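PDB 3LNL: GTP cyclohydrolase 1 type 2 homolog from Staphylococcus aureus subsp. aureus, which is of unknown function but binds a pair of zinc ions and assembles into a toroidal homohexamer of the NIF3 family. Local coordinates for residues S67-I72 / I328-E333. The protein carries 2 engineered substitutions. Numbering follows the deposited sequence.
Sequences SHHPLI and INHYSE. With ZN (zinc ion), chain F; ZN (zinc ion), chain G.
Two zinc ions, not direct bonds, join Glu333 to His68 and His69: the carboxylate bridges the pair, OE1 binding the zinc of chain G at 2.0 Å and OE2 the zinc of chain F at 2.1 Å. A glutamate suits this place because its two oxygens can serve two cations at once while its negative charge offsets theirs. His68 NE2 takes the chain G zinc at 2.2 Å, its ring nearly perpendicular to the carboxylate (86°); Asp106 completes the protein ligands there. His69 NE2 and His330 NE2 both bind the chain F zinc; their rings meet rim to rim, planes 76° apart. Water 3 bridges the metals, waters 1 and 2 complete six ligands on the chain F zinc, and water 4 binds the other. Differing first torsions help direct the adjacent histidines to separate zincs: His68 carries CG opposite its backbone N (chi1 -177°), His69 opposite its carbonyl carbon. Histidine suits these places because NE2 binds metal while ND1 donates a hydrogen bond, to Met101 O (His68), Asp48 OD1 (His69) or Asp309 OD2 (His330), together holding ring rotation. His312 of a neighbouring subunit stacks on His330. The dinuclear centre thus lies between the loop following strand 64-67 and that between strand 325-327 and helix 336-350, with its 3-10 turn from His330.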
# COMPACT_ATOMS: atom_id res chain seq x y z
N SER B 67 -17.75 -23.16 -18.34
CA SER B 67 -17.92 -23.30 -16.92
C SER B 67 -18.22 -21.94 -16.32
O SER B 67 -17.96 -20.91 -16.95
CB SER B 67 -16.67 -23.92 -16.25
OG SER B 67 -15.57 -22.99 -16.25
N HIS B 68 -18.81 -21.94 -15.12
CA HIS B 68 -18.96 -20.73 -14.36
C HIS B 68 -17.63 -20.38 -13.69
O HIS B 68 -17.06 -19.31 -13.91
CB HIS B 68 -20.06 -20.86 -13.31
CG HIS B 68 -20.31 -19.62 -12.53
ND1 HIS B 68 -20.40 -18.38 -13.12
CD2 HIS B 68 -20.50 -19.42 -11.21
CE1 HIS B 68 -20.69 -17.48 -12.19
NE2 HIS B 68 -20.64 -18.07 -11.00
N HIS B 69 -17.09 -21.31 -12.92
CA HIS B 69 -15.87 -21.06 -12.19
C HIS B 69 -14.68 -21.21 -13.15
O HIS B 69 -14.62 -22.18 -13.92
CB HIS B 69 -15.73 -21.99 -11.02
CG HIS B 69 -16.71 -21.73 -9.92
ND1 HIS B 69 -17.16 -22.72 -9.07
CD2 HIS B 69 -17.35 -20.60 -9.54
CE1 HIS B 69 -18.02 -22.21 -8.21
NE2 HIS B 69 -18.09 -20.91 -8.41
N PRO B 70 -13.72 -20.30 -13.07
CA PRO B 70 -12.56 -20.36 -13.96
C PRO B 70 -11.58 -21.43 -13.47
O PRO B 70 -11.11 -21.40 -12.33
CB PRO B 70 -11.98 -18.93 -13.88
CG PRO B 70 -12.43 -18.42 -12.60
CD PRO B 70 -13.72 -19.08 -12.27
N LEU B 71 -11.25 -22.38 -14.32
CA LEU B 71 -10.37 -23.46 -13.94
C LEU B 71 -8.97 -22.89 -13.64
O LEU B 71 -8.24 -23.43 -12.80
CB LEU B 71 -10.29 -24.48 -15.06
CG LEU B 71 -9.43 -25.72 -14.89
CD1 LEU B 71 -9.92 -26.57 -13.67
CD2 LEU B 71 -9.39 -26.54 -16.18
N ILE B 72 -8.60 -21.86 -14.38
CA ILE B 72 -7.36 -21.12 -14.11
C ILE B 72 -7.80 -19.81 -13.53
O ILE B 72 -8.55 -19.06 -14.17
CB ILE B 72 -6.51 -20.87 -15.36
CG1 ILE B 72 -6.08 -22.20 -15.97
CG2 ILE B 72 -5.23 -19.97 -15.01
CD1 ILE B 72 -5.46 -22.05 -17.40
N ILE B 328 -27.53 -21.64 1.49
CA ILE B 328 -27.97 -22.69 0.57
C ILE B 328 -26.79 -23.49 -0.03
O ILE B 328 -26.98 -24.39 -0.89
CB ILE B 328 -28.80 -22.14 -0.58
CG1 ILE B 328 -28.06 -21.04 -1.34
CG2 ILE B 328 -30.16 -21.70 -0.07
CD1 ILE B 328 -28.76 -20.65 -2.72
N ASN B 329 -25.59 -23.15 0.45
CA ASN B 329 -24.31 -23.68 -0.01
C ASN B 329 -23.88 -23.03 -1.32
O ASN B 329 -24.71 -22.56 -2.13
CB ASN B 329 -24.33 -25.22 -0.08
CG ASN B 329 -24.75 -25.85 1.26
OD1 ASN B 329 -24.29 -25.41 2.32
ND2 ASN B 329 -25.70 -26.79 1.22
N HIS B 330 -22.58 -22.86 -1.46
CA HIS B 330 -22.00 -22.27 -2.65
C HIS B 330 -22.36 -23.16 -3.84
O HIS B 330 -22.64 -22.65 -4.94
CB HIS B 330 -20.50 -22.23 -2.44
CG HIS B 330 -19.71 -21.43 -3.43
ND1 HIS B 330 -18.63 -20.65 -3.03
CD2 HIS B 330 -19.78 -21.32 -4.77
CE1 HIS B 330 -18.06 -20.12 -4.10
NE2 HIS B 330 -18.79 -20.43 -5.16
N TYR B 331 -22.34 -24.49 -3.60
CA TYR B 331 -22.67 -25.44 -4.64
C TYR B 331 -24.03 -25.20 -5.34
O TYR B 331 -24.20 -25.62 -6.50
CB TYR B 331 -22.56 -26.91 -4.17
CG TYR B 331 -22.69 -27.87 -5.31
CD1 TYR B 331 -21.69 -27.94 -6.28
CD2 TYR B 331 -23.85 -28.60 -5.50
CE1 TYR B 331 -21.82 -28.73 -7.41
CE2 TYR B 331 -24.00 -29.43 -6.62
CZ TYR B 331 -22.96 -29.47 -7.59
OH TYR B 331 -23.08 -30.28 -8.69
N SER B 332 -24.96 -24.50 -4.70
CA SER B 332 -26.21 -24.16 -5.34
C SER B 332 -26.08 -23.28 -6.58
O SER B 332 -27.02 -23.22 -7.35
CB SER B 332 -27.22 -23.59 -4.38
OG SER B 332 -27.66 -24.58 -3.46
N GLU B 333 -24.92 -22.70 -6.84
CA GLU B 333 -24.66 -22.14 -8.17
C GLU B 333 -24.77 -23.15 -9.33
O GLU B 333 -24.81 -22.75 -10.49
CB GLU B 333 -23.30 -21.46 -8.21
CG GLU B 333 -23.21 -20.23 -7.36
CD GLU B 333 -22.00 -19.45 -7.69
OE1 GLU B 333 -22.15 -18.43 -8.39
OE2 GLU B 333 -20.90 -19.89 -7.32
ZN ZN F . -18.93 -19.26 -7.16
ZN ZN G . -20.92 -17.05 -9.05
O HOH W 1 -16.76 -18.79 -6.81
O HOH W 2 -19.20 -17.53 -5.79
O HOH W 3 -18.97 -17.61 -8.55
O HOH W 4 -20.68 -16.27 -7.02